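Local coordinates for protein congerin-1 (PDB 1C1L) that binds beta-galactosides such as lactose as a homodimeric galectin, its wider physiological role being still unknown, at residues A[12-17]-A[116-121]; A[44-49]-A[59-64]; A[73-78]-A[109-114]. All coordinates share one frame; numbering follows the deposited sequence.

Contact 1: A[12-17]-A[116-121]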
loop_
_atom_site.group_PDB
_atom_site.type_symbol
_atom_site.label_atom_id
_atom_site.label_comp_id
_atom_site.label_asym_id
_atom_site.label_seq_id
_atom_site.Cartn_x
_atom_site.Cartn_y
_atom_site.Cartn_z
ATOM N N PHE A 12 0.281 2.122 10.483
ATOM C CA PHE A 12 -1.052 1.746 10.900
ATOM C C PHE A 12 -1.030 1.665 12.419
ATOM O O PHE A 12 -0.712 0.633 13.016
ATOM C CB PHE A 12 -1.414 0.399 10.241
ATOM C CG PHE A 12 -2.843 -0.052 10.518
ATOM C CD1 PHE A 12 -3.855 0.887 10.712
ATOM C CD2 PHE A 12 -3.139 -1.413 10.592
ATOM C CE1 PHE A 12 -5.159 0.482 10.982
ATOM C CE2 PHE A 12 -4.449 -1.819 10.860
ATOM C CZ PHE A 12 -5.457 -0.875 11.055
ATOM N N THR A 13 -1.278 2.816 13.033
ATOM C CA THR A 13 -1.287 2.933 14.487
ATOM C C THR A 13 -2.720 3.103 14.953
ATOM O O THR A 13 -3.630 3.254 14.121
ATOM C CB THR A 13 -0.450 4.160 14.935
ATOM O OG1 THR A 13 -0.966 5.306 14.257
ATOM C CG2 THR A 13 1.030 3.982 14.620
ATOM N N VAL A 14 -2.952 3.118 16.270
ATOM C CA VAL A 14 -4.275 3.375 16.807
ATOM C C VAL A 14 -4.830 4.687 16.250
ATOM O O VAL A 14 -4.140 5.709 16.189
ATOM C CB VAL A 14 -4.165 3.421 18.351
ATOM C CG1 VAL A 14 -5.415 4.054 18.958
ATOM C CG2 VAL A 14 -3.984 2.003 18.879
ATOM N N GLY A 15 -6.071 4.611 15.777
ATOM C CA GLY A 15 -6.784 5.766 15.262
ATOM C C GLY A 15 -6.696 5.931 13.749
ATOM O O GLY A 15 -7.430 6.748 13.205
ATOM N N LYS A 16 -5.832 5.213 13.031
ATOM C CA LYS A 16 -5.727 5.305 11.580
ATOM C C LYS A 16 -6.720 4.328 10.967
ATOM O O LYS A 16 -7.098 3.340 11.618
ATOM C CB LYS A 16 -4.317 4.935 11.118
ATOM C CG LYS A 16 -3.191 5.747 11.723
ATOM C CD LYS A 16 -3.270 7.184 11.255
ATOM C CE LYS A 16 -2.165 7.985 11.883
ATOM N NZ LYS A 16 -2.213 9.369 11.449
ATOM N N PHE A 17 -7.130 4.538 9.731
ATOM C CA PHE A 17 -8.073 3.686 9.032
ATOM C C PHE A 17 -7.337 3.107 7.854
ATOM O O PHE A 17 -6.903 3.826 6.956
ATOM C CB PHE A 17 -9.272 4.489 8.537
ATOM C CG PHE A 17 -10.100 4.943 9.722
ATOM C CD1 PHE A 17 -9.710 6.069 10.451
ATOM C CD2 PHE A 17 -11.213 4.207 10.124
ATOM C CE1 PHE A 17 -10.425 6.448 11.586
ATOM C CE2 PHE A 17 -11.924 4.593 11.256
ATOM C CZ PHE A 17 -11.529 5.710 11.986
ATOM N N SER A 116 -2.816 -6.420 22.789
ATOM C CA SER A 116 -2.599 -5.015 23.138
ATOM C C SER A 116 -1.591 -4.290 22.248
ATOM O O SER A 116 -0.646 -3.621 22.668
ATOM C CB SER A 116 -2.187 -4.938 24.613
ATOM O OG SER A 116 -3.249 -5.470 25.402
ATOM N N LYS A 117 -1.847 -4.409 20.959
ATOM C CA LYS A 117 -1.001 -3.810 19.949
ATOM C C LYS A 117 -1.418 -2.377 19.697
ATOM O O LYS A 117 -2.596 -2.045 19.732
ATOM C CB LYS A 117 -1.086 -4.585 18.644
ATOM C CG LYS A 117 -0.528 -5.989 18.769
ATOM C CD LYS A 117 0.917 -5.881 19.215
ATOM C CE LYS A 117 1.579 -7.205 18.981
ATOM N NZ LYS A 117 2.993 -7.023 19.224
ATOM N N GLU A 118 -0.422 -1.518 19.502
ATOM C CA GLU A 118 -0.661 -0.129 19.167
ATOM C C GLU A 118 -0.077 0.259 17.819
ATOM O O GLU A 118 -0.231 1.403 17.385
ATOM C CB GLU A 118 -0.064 0.758 20.243
ATOM C CG GLU A 118 -0.942 0.655 21.477
ATOM C CD GLU A 118 -0.457 1.427 22.681
ATOM O OE1 GLU A 118 0.691 1.259 23.088
ATOM O OE2 GLU A 118 -1.254 2.189 23.213
ATOM N N PHE A 119 0.594 -0.681 17.162
ATOM C CA PHE A 119 1.198 -0.478 15.858
ATOM C C PHE A 119 1.224 -1.855 15.190
ATOM O O PHE A 119 1.549 -2.846 15.868
ATOM C CB PHE A 119 2.627 0.076 16.018
ATOM C CG PHE A 119 3.355 0.152 14.687
ATOM C CD1 PHE A 119 2.888 1.007 13.687
ATOM C CD2 PHE A 119 4.439 -0.693 14.440
ATOM C CE1 PHE A 119 3.499 1.002 12.442
ATOM C CE2 PHE A 119 5.044 -0.691 13.187
ATOM C CZ PHE A 119 4.574 0.156 12.190
ATOM N N LEU A 120 0.873 -1.960 13.907
ATOM C CA LEU A 120 0.884 -3.235 13.191
ATOM C C LEU A 120 1.681 -3.080 11.899
ATOM O O LEU A 120 1.231 -2.365 10.997
ATOM C CB LEU A 120 -0.519 -3.689 12.820
ATOM C CG LEU A 120 -1.459 -3.989 13.979
ATOM C CD1 LEU A 120 -2.851 -4.220 13.442
ATOM C CD2 LEU A 120 -1.001 -5.230 14.721
ATOM N N PRO A 121 2.870 -3.672 11.771
ATOM C CA PRO A 121 3.770 -3.494 10.628
ATOM C C PRO A 121 3.507 -4.334 9.390
ATOM O O PRO A 121 4.123 -4.109 8.348
ATOM C CB PRO A 121 5.126 -3.765 11.216
ATOM C CG PRO A 121 4.821 -4.908 12.150
ATOM C CD PRO A 121 3.552 -4.422 12.824
HETATM O O HOH W 1 1.989 0.090 9.777
HETATM O O HOH W 2 -0.966 3.776 18.762
#
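Thr13 and Phe119 meet as a single backbone bridge, their CA atoms 4.4 Å apart, where the loop leading into strand 18-24 passes the loop leading into strand 122-127. Two bonds flank the bridge: Leu120 N donates to Phe12 O at 3.2 Å, and a weaker, longer bond runs from Val14 N to Glu118 O. Water 2 spans the same pair, and water 1 links Phe12 N to Leu120 O. Straight after the bridge the first loop folds into a type II turn from Thr13 to Lys16, with Gly15 taking the left-handed third position.

Among the side chains, Phe12 and Leu120 lie alongside each other and point the same way, CE2 of Phe12 3.9 Å from CD1 of Leu120. Tyr94 of strand 87-94 meets the Phe12 ring edge-to-face and also bonds to Phe12 O. On the Phe119 ring the touch is at the edge: Thr13 CG2, anti to its own carbonyl carbon, comes to 3.6 Å from Phe119 CD1.

One ordinary and one weak backbone bond, backed by two waters, join the loops, with apolar contacts at Phe12-Leu120 and Thr13-Phe119; segment 116-121 joins the dimer interface, through Phe119 on Gly4 of the second subunit and the Pro121 backbone.

Contact 2: A[44-49]-A[59-64]. With GAL (beta-D-galactopyranose), chain B; BGC (beta-D-glucopyranose), chain C.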
loop_
_atom_site.group_PDB
_atom_site.type_symbol
_atom_site.label_atom_id
_atom_site.label_comp_id
_atom_site.label_asym_id
_atom_site.label_seq_id
_atom_site.Cartn_x
_atom_site.Cartn_y
_atom_site.Cartn_z
ATOM N N LEU A 44 -5.064 -10.065 13.682
ATOM C CA LEU A 44 -6.375 -10.314 13.115
ATOM C C LEU A 44 -6.213 -11.082 11.823
ATOM O O LEU A 44 -5.403 -10.721 10.961
ATOM C CB LEU A 44 -7.120 -8.986 12.843
ATOM C CG LEU A 44 -8.483 -9.095 12.136
ATOM C CD1 LEU A 44 -9.494 -9.794 13.018
ATOM C CD2 LEU A 44 -8.954 -7.703 11.756
ATOM N N HIS A 45 -6.953 -12.188 11.761
ATOM C CA HIS A 45 -7.080 -13.015 10.577
ATOM C C HIS A 45 -8.568 -12.920 10.309
ATOM O O HIS A 45 -9.359 -13.376 11.142
ATOM C CB HIS A 45 -6.686 -14.461 10.884
ATOM C CG HIS A 45 -7.050 -15.485 9.811
ATOM N ND1 HIS A 45 -6.479 -15.725 8.644
ATOM C CD2 HIS A 45 -8.035 -16.434 9.971
ATOM C CE1 HIS A 45 -7.061 -16.753 8.084
ATOM N NE2 HIS A 45 -7.999 -17.167 8.888
ATOM N N LEU A 46 -8.993 -12.343 9.189
ATOM C CA LEU A 46 -10.396 -12.156 8.875
ATOM C C LEU A 46 -10.658 -12.998 7.648
ATOM O O LEU A 46 -10.254 -12.635 6.538
ATOM C CB LEU A 46 -10.652 -10.671 8.589
ATOM C CG LEU A 46 -12.032 -10.299 8.030
ATOM C CD1 LEU A 46 -13.106 -10.528 9.074
ATOM C CD2 LEU A 46 -12.014 -8.863 7.584
ATOM N N ASP A 47 -11.299 -14.146 7.840
ATOM C CA ASP A 47 -11.503 -15.112 6.782
ATOM C C ASP A 47 -12.944 -15.146 6.269
ATOM O O ASP A 47 -13.885 -15.348 7.045
ATOM C CB ASP A 47 -11.080 -16.484 7.330
ATOM C CG ASP A 47 -10.698 -17.516 6.285
ATOM O OD1 ASP A 47 -10.293 -17.183 5.178
ATOM O OD2 ASP A 47 -10.798 -18.688 6.596
ATOM N N HIS A 48 -13.154 -14.835 4.988
ATOM C CA HIS A 48 -14.464 -14.950 4.365
ATOM C C HIS A 48 -14.492 -16.285 3.665
ATOM O O HIS A 48 -13.766 -16.506 2.694
ATOM C CB HIS A 48 -14.726 -13.843 3.324
ATOM C CG HIS A 48 -15.186 -12.531 3.953
ATOM N ND1 HIS A 48 -14.421 -11.633 4.533
ATOM C CD2 HIS A 48 -16.477 -12.057 4.050
ATOM C CE1 HIS A 48 -15.143 -10.652 4.985
ATOM N NE2 HIS A 48 -16.390 -10.909 4.694
ATOM N N ARG A 49 -15.285 -17.200 4.201
ATOM C CA ARG A 49 -15.389 -18.544 3.667
ATOM C C ARG A 49 -16.674 -18.676 2.876
ATOM O O ARG A 49 -17.787 -18.601 3.415
ATOM C CB ARG A 49 -15.374 -19.559 4.814
ATOM C CG ARG A 49 -14.125 -19.468 5.665
ATOM C CD ARG A 49 -14.171 -20.464 6.797
ATOM N NE ARG A 49 -12.875 -20.450 7.438
ATOM C CZ ARG A 49 -12.485 -21.227 8.438
ATOM N NH1 ARG A 49 -13.310 -22.116 8.969
ATOM N NH2 ARG A 49 -11.256 -21.091 8.917
ATOM N N ILE A 59 -17.966 -15.851 8.056
ATOM C CA ILE A 59 -16.799 -15.034 8.369
ATOM C C ILE A 59 -16.251 -15.649 9.645
ATOM O O ILE A 59 -16.992 -15.869 10.616
ATOM C CB ILE A 59 -17.169 -13.556 8.666
ATOM C CG1 ILE A 59 -17.751 -12.871 7.439
ATOM C CG2 ILE A 59 -15.901 -12.810 9.118
ATOM C CD1 ILE A 59 -18.450 -11.546 7.801
ATOM N N VAL A 60 -14.957 -15.927 9.647
ATOM C CA VAL A 60 -14.256 -16.456 10.794
ATOM C C VAL A 60 -13.150 -15.460 11.117
ATOM O O VAL A 60 -12.353 -15.101 10.243
ATOM C CB VAL A 60 -13.631 -17.830 10.477
ATOM C CG1 VAL A 60 -12.810 -18.321 11.662
ATOM C CG2 VAL A 60 -14.733 -18.840 10.174
ATOM N N MET A 61 -13.072 -15.042 12.361
ATOM C CA MET A 61 -12.045 -14.141 12.851
ATOM C C MET A 61 -11.255 -14.850 13.934
ATOM O O MET A 61 -11.816 -15.556 14.787
ATOM C CB MET A 61 -12.671 -12.893 13.434
ATOM C CG MET A 61 -13.366 -12.068 12.372
ATOM S SD MET A 61 -14.199 -10.645 13.102
ATOM C CE MET A 61 -15.730 -11.428 13.516
ATOM N N ASN A 62 -9.940 -14.678 13.898
ATOM C CA ASN A 62 -9.086 -15.291 14.883
ATOM C C ASN A 62 -7.748 -14.561 14.888
ATOM O O ASN A 62 -7.568 -13.597 14.127
ATOM C CB ASN A 62 -8.897 -16.756 14.523
ATOM C CG ASN A 62 -8.619 -17.627 15.740
ATOM O OD1 ASN A 62 -8.310 -17.158 16.838
ATOM N ND2 ASN A 62 -8.683 -18.940 15.586
ATOM N N SER A 63 -6.826 -15.020 15.718
ATOM C CA SER A 63 -5.464 -14.540 15.818
ATOM C C SER A 63 -4.574 -15.755 16.078
ATOM O O SER A 63 -5.055 -16.875 16.339
ATOM C CB SER A 63 -5.389 -13.546 16.970
ATOM O OG SER A 63 -5.662 -14.155 18.223
ATOM N N THR A 64 -3.261 -15.555 15.972
ATOM C CA THR A 64 -2.298 -16.594 16.253
ATOM C C THR A 64 -0.959 -15.943 16.570
ATOM O O THR A 64 -0.579 -14.919 15.989
ATOM C CB THR A 64 -2.130 -17.565 15.048
ATOM O OG1 THR A 64 -1.187 -18.525 15.518
ATOM C CG2 THR A 64 -1.698 -16.919 13.731
HETATM C C1 GAL B . -8.539 -22.953 10.473
HETATM C C2 GAL B . -7.956 -22.765 9.072
HETATM C C3 GAL B . -6.949 -21.613 9.058
HETATM C C4 GAL B . -7.566 -20.343 9.672
HETATM C C5 GAL B . -8.177 -20.663 11.030
HETATM C C6 GAL B . -8.887 -19.471 11.634
HETATM O O2 GAL B . -7.308 -23.968 8.678
HETATM O O3 GAL B . -6.554 -21.368 7.718
HETATM O O4 GAL B . -8.558 -19.846 8.788
HETATM O O5 GAL B . -9.138 -21.743 10.919
HETATM O O6 GAL B . -9.389 -19.786 12.909
HETATM C C2 BGC C . -12.222 -24.911 12.909
HETATM C C3 BGC C . -11.619 -24.395 11.591
HETATM C C4 BGC C . -10.111 -24.283 11.730
HETATM C C5 BGC C . -9.533 -25.637 12.167
HETATM C C6 BGC C . -8.030 -25.602 12.345
HETATM C C1 BGC C . -11.538 -26.207 13.340
HETATM O O1 BGC C . -11.988 -26.575 14.585
HETATM O O2 BGC C . -13.611 -25.144 12.727
HETATM O O3 BGC C . -12.174 -23.130 11.285
HETATM O O4 BGC C . -9.536 -23.903 10.450
HETATM O O5 BGC C . -10.118 -25.996 13.429
HETATM O O6 BGC C . -7.640 -24.648 13.322
#
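The Arg49 guanidinium lies with one face on Val60 CG2, 3.5 Å above its plane, while its edge is given over to polar partners: Asp47 and both sugars of the bound lactose. His45 likewise offers a ring edge to the galactose, NE2 standing 2.7 Å from GAL O4, and the ring of His48 has CG1 of Ile59 over one face in a CH-pi contact. All this is built on an antiparallel beta hairpin of the galectin carbohydrate-recognition domain. His45 with Asn62 and Asp47 with Val60 are its hydrogen-bonded pairs, whose side chains form the sugar-binding face; Leu46 with Met61 and His48 with Ile59 are non-hydrogen-bonded pairs on the other face, turned toward strands 98-103 and 108-112 of the second sheet. There Leu46 lies alongside Ile59 and Met61, its CD1 3.6 Å from both Ile59 CG2 and Met61 CG.

Arg49 reaches the sugar on a chain extended from CG to NE. NE binds Asp47 OD2 almost straight (172°), in the guanidinium plane but from above the carboxylate plane; Arg30 makes a second salt bridge to that oxygen. Together these partners fix the guanidinium's rotation. NH2, besides a weak bond to the same Asp47 oxygen, donates to GAL O4 and O5, while NH1 is shared between BGC O3 and a salt bridge to Asp55. At the galactose hydroxymethyl, Asn62 ND2 donates to GAL O6 at 2.9 Å and 171°.

Contact 3: A[73-78]-A[109-114]. With BGC (beta-D-glucopyranose), chain C; GAL (beta-D-galactopyranose), chain B.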
loop_
_atom_site.group_PDB
_atom_site.type_symbol
_atom_site.label_atom_id
_atom_site.label_comp_id
_atom_site.label_asym_id
_atom_site.label_seq_id
_atom_site.Cartn_x
_atom_site.Cartn_y
_atom_site.Cartn_z
ATOM N N THR A 73 -9.354 -18.825 19.876
ATOM C CA THR A 73 -10.806 -18.866 19.783
ATOM C C THR A 73 -11.366 -18.102 18.588
ATOM O O THR A 73 -11.170 -16.909 18.412
ATOM C CB THR A 73 -11.406 -18.283 21.091
ATOM O OG1 THR A 73 -10.842 -19.068 22.143
ATOM C CG2 THR A 73 -12.935 -18.310 21.141
ATOM N N GLU A 74 -12.060 -18.827 17.721
ATOM C CA GLU A 74 -12.741 -18.217 16.600
ATOM C C GLU A 74 -13.969 -17.447 17.034
ATOM O O GLU A 74 -14.658 -17.799 18.003
ATOM C CB GLU A 74 -13.212 -19.263 15.613
ATOM C CG GLU A 74 -12.058 -20.050 15.044
ATOM C CD GLU A 74 -12.456 -21.060 13.979
ATOM O OE1 GLU A 74 -13.611 -21.462 13.913
ATOM O OE2 GLU A 74 -11.596 -21.450 13.206
ATOM N N GLN A 75 -14.179 -16.315 16.373
ATOM C CA GLN A 75 -15.424 -15.588 16.447
ATOM C C GLN A 75 -15.933 -15.648 15.011
ATOM O O GLN A 75 -15.208 -15.459 14.033
ATOM C CB GLN A 75 -15.207 -14.151 16.904
ATOM C CG GLN A 75 -14.772 -14.169 18.374
ATOM C CD GLN A 75 -14.971 -12.838 19.076
ATOM O OE1 GLN A 75 -15.721 -11.994 18.590
ATOM N NE2 GLN A 75 -14.391 -12.609 20.241
ATOM N N ARG A 76 -17.181 -16.056 14.862
ATOM C CA ARG A 76 -17.823 -16.280 13.575
ATOM C C ARG A 76 -19.008 -15.372 13.376
ATOM O O ARG A 76 -19.643 -14.942 14.348
ATOM C CB ARG A 76 -18.314 -17.709 13.460
ATOM C CG ARG A 76 -17.142 -18.663 13.395
ATOM C CD ARG A 76 -17.570 -20.095 13.580
ATOM N NE ARG A 76 -16.441 -20.948 13.257
ATOM C CZ ARG A 76 -16.445 -21.667 12.141
ATOM N NH1 ARG A 76 -17.488 -21.616 11.325
ATOM N NH2 ARG A 76 -15.389 -22.405 11.802
ATOM N N SER A 77 -19.308 -15.111 12.118
ATOM C CA SER A 77 -20.486 -14.352 11.766
ATOM C C SER A 77 -21.022 -14.964 10.492
ATOM O O SER A 77 -20.242 -15.397 9.640
ATOM C CB SER A 77 -20.141 -12.884 11.499
ATOM O OG SER A 77 -21.297 -12.145 11.097
ATOM N N THR A 78 -22.345 -15.018 10.309
ATOM C CA THR A 78 -22.874 -15.401 9.015
ATOM C C THR A 78 -23.555 -14.202 8.372
ATOM O O THR A 78 -24.436 -14.324 7.517
ATOM C CB THR A 78 -23.872 -16.557 9.137
ATOM O OG1 THR A 78 -24.857 -16.176 10.103
ATOM C CG2 THR A 78 -23.125 -17.849 9.392
ATOM N N LEU A 109 -18.009 -5.190 12.245
ATOM C CA LEU A 109 -17.731 -6.235 13.221
ATOM C C LEU A 109 -16.672 -5.728 14.182
ATOM O O LEU A 109 -15.980 -4.752 13.887
ATOM C CB LEU A 109 -17.227 -7.506 12.527
ATOM C CG LEU A 109 -18.153 -8.153 11.496
ATOM C CD1 LEU A 109 -17.438 -9.209 10.676
ATOM C CD2 LEU A 109 -19.327 -8.746 12.245
ATOM N N GLU A 110 -16.551 -6.311 15.368
ATOM C CA GLU A 110 -15.511 -5.967 16.320
ATOM C C GLU A 110 -14.831 -7.261 16.668
ATOM O O GLU A 110 -15.450 -8.325 16.574
ATOM C CB GLU A 110 -16.050 -5.414 17.601
ATOM C CG GLU A 110 -16.614 -4.030 17.397
ATOM C CD GLU A 110 -17.374 -3.463 18.584
ATOM O OE1 GLU A 110 -17.449 -4.091 19.640
ATOM O OE2 GLU A 110 -17.905 -2.369 18.444
ATOM N N PHE A 111 -13.579 -7.164 17.067
ATOM C CA PHE A 111 -12.822 -8.338 17.462
ATOM C C PHE A 111 -11.857 -7.867 18.540
ATOM O O PHE A 111 -11.390 -6.728 18.430
ATOM C CB PHE A 111 -12.056 -8.892 16.252
ATOM C CG PHE A 111 -11.306 -10.188 16.538
ATOM C CD1 PHE A 111 -12.001 -11.391 16.674
ATOM C CD2 PHE A 111 -9.917 -10.169 16.661
ATOM C CE1 PHE A 111 -11.299 -12.572 16.942
ATOM C CE2 PHE A 111 -9.224 -11.352 16.930
ATOM C CZ PHE A 111 -9.915 -12.551 17.069
ATOM N N PRO A 112 -11.519 -8.601 19.602
ATOM C CA PRO A 112 -10.592 -8.129 20.611
ATOM C C PRO A 112 -9.195 -7.899 20.069
ATOM O O PRO A 112 -8.724 -8.584 19.160
ATOM C CB PRO A 112 -10.634 -9.180 21.705
ATOM C CG PRO A 112 -11.150 -10.416 21.018
ATOM C CD PRO A 112 -12.127 -9.870 19.990
ATOM N N ASN A 113 -8.528 -6.913 20.647
ATOM C CA ASN A 113 -7.125 -6.681 20.361
ATOM C C ASN A 113 -6.471 -7.518 21.448
ATOM O O ASN A 113 -6.119 -7.074 22.546
ATOM C CB ASN A 113 -6.775 -5.201 20.521
ATOM C CG ASN A 113 -5.326 -4.849 20.224
ATOM O OD1 ASN A 113 -4.439 -5.710 20.184
ATOM N ND2 ASN A 113 -4.992 -3.591 19.988
ATOM N N ARG A 114 -6.304 -8.799 21.151
ATOM C CA ARG A 114 -5.790 -9.775 22.105
ATOM C C ARG A 114 -4.400 -9.518 22.660
ATOM O O ARG A 114 -4.111 -9.784 23.828
ATOM C CB ARG A 114 -5.839 -11.145 21.437
ATOM C CG ARG A 114 -7.287 -11.579 21.279
ATOM C CD ARG A 114 -7.412 -12.881 20.516
ATOM N NE ARG A 114 -8.765 -13.406 20.607
ATOM C CZ ARG A 114 -9.192 -14.452 19.890
ATOM N NH1 ARG A 114 -8.434 -15.075 18.988
ATOM N NH2 ARG A 114 -10.446 -14.849 20.067
HETATM C C2 BGC C . -12.222 -24.911 12.909
HETATM C C3 BGC C . -11.619 -24.395 11.591
HETATM C C4 BGC C . -10.111 -24.283 11.730
HETATM C C5 BGC C . -9.533 -25.637 12.167
HETATM C C6 BGC C . -8.030 -25.602 12.345
HETATM C C1 BGC C . -11.538 -26.207 13.340
HETATM O O1 BGC C . -11.988 -26.575 14.585
HETATM O O2 BGC C . -13.611 -25.144 12.727
HETATM O O3 BGC C . -12.174 -23.130 11.285
HETATM O O4 BGC C . -9.536 -23.903 10.450
HETATM O O5 BGC C . -10.118 -25.996 13.429
HETATM O O6 BGC C . -7.640 -24.648 13.322
HETATM C C1 GAL B . -8.539 -22.953 10.473
HETATM C C2 GAL B . -7.956 -22.765 9.072
HETATM C C3 GAL B . -6.949 -21.613 9.058
HETATM C C4 GAL B . -7.566 -20.343 9.672
HETATM C C5 GAL B . -8.177 -20.663 11.030
HETATM C C6 GAL B . -8.887 -19.471 11.634
HETATM O O2 GAL B . -7.308 -23.968 8.678
HETATM O O3 GAL B . -6.554 -21.368 7.718
HETATM O O4 GAL B . -8.558 -19.846 8.788
HETATM O O5 GAL B . -9.138 -21.743 10.919
HETATM O O6 GAL B . -9.389 -19.786 12.909
HETATM O O HOH W 3 -17.003 -10.855 16.201
#
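Arg114 reaches across to the main chain of Thr73 and gives it a short bond, NH2 to Thr73 O at 2.7 Å and 168°. The carbonyl oxygen is met on a lone pair and lies within the guanidinium plane; NH1 adds a weak second bond. This contact spans the two sheets of the galectin beta sandwich at one margin, joining the edge strand 75-77 to the edge strand 108-112. The short strand axes are 9.3 Å apart, and side chains and a water make the connection between them. Gln75 does much of this: its chain, extended beyond CG, crosses the Phe111 ring obliquely, with the amide 61° from the ring plane, and NE2 ends 3.6 Å from Pro112 CD. Water 3 donates to both Gln75 OE1 and Glu110 O, linking two carbonyl acceptors that have no proton to share with each other.

Behind this shell, Phe111 CZ sits over the centre of the Arg114 guanidinium, 3.4 Å above its plane, and supports one face. Arg114 NH1 is held further by Asn62 OD1 and Ser63 OG of strand 55-64, the neighbour of strand 75-77. Next to the tethered Thr73, Glu74 turns away toward the ligand. Arg76 grips its OE1 side-on through NE and NH2, both from the same face of the carboxylate, while NH1 of Arg76 pairs with Asp55. That leaves Glu74 OE2 to take the hydroxyl protons of both sugars, BGC O3 at 2.6 Å and GAL O6 at 2.8 Å.

Overall arrangement
Contacts 2 and 3 are close neighbours, their centres 7 Å apart. They share a sheet in which strand 75-77 runs beside strand 55-64, with Met61 N probably bonded to Gln75 O and Ile59 N to Ser77 O, and both touch the galactose and glucose. Contact 3 then crosses from this sheet to the edge of the other. Contact 1 stands 17 to 18 Å away from both, centre to centre, where loops before strands 18-24 and 122-127 meet beside the second subunit. Along the chain contact 2 closes before contact 3 opens, and contact 1 encloses both. Sugar binding and this part of the dimer interface therefore occupy separate regions of one sandwich.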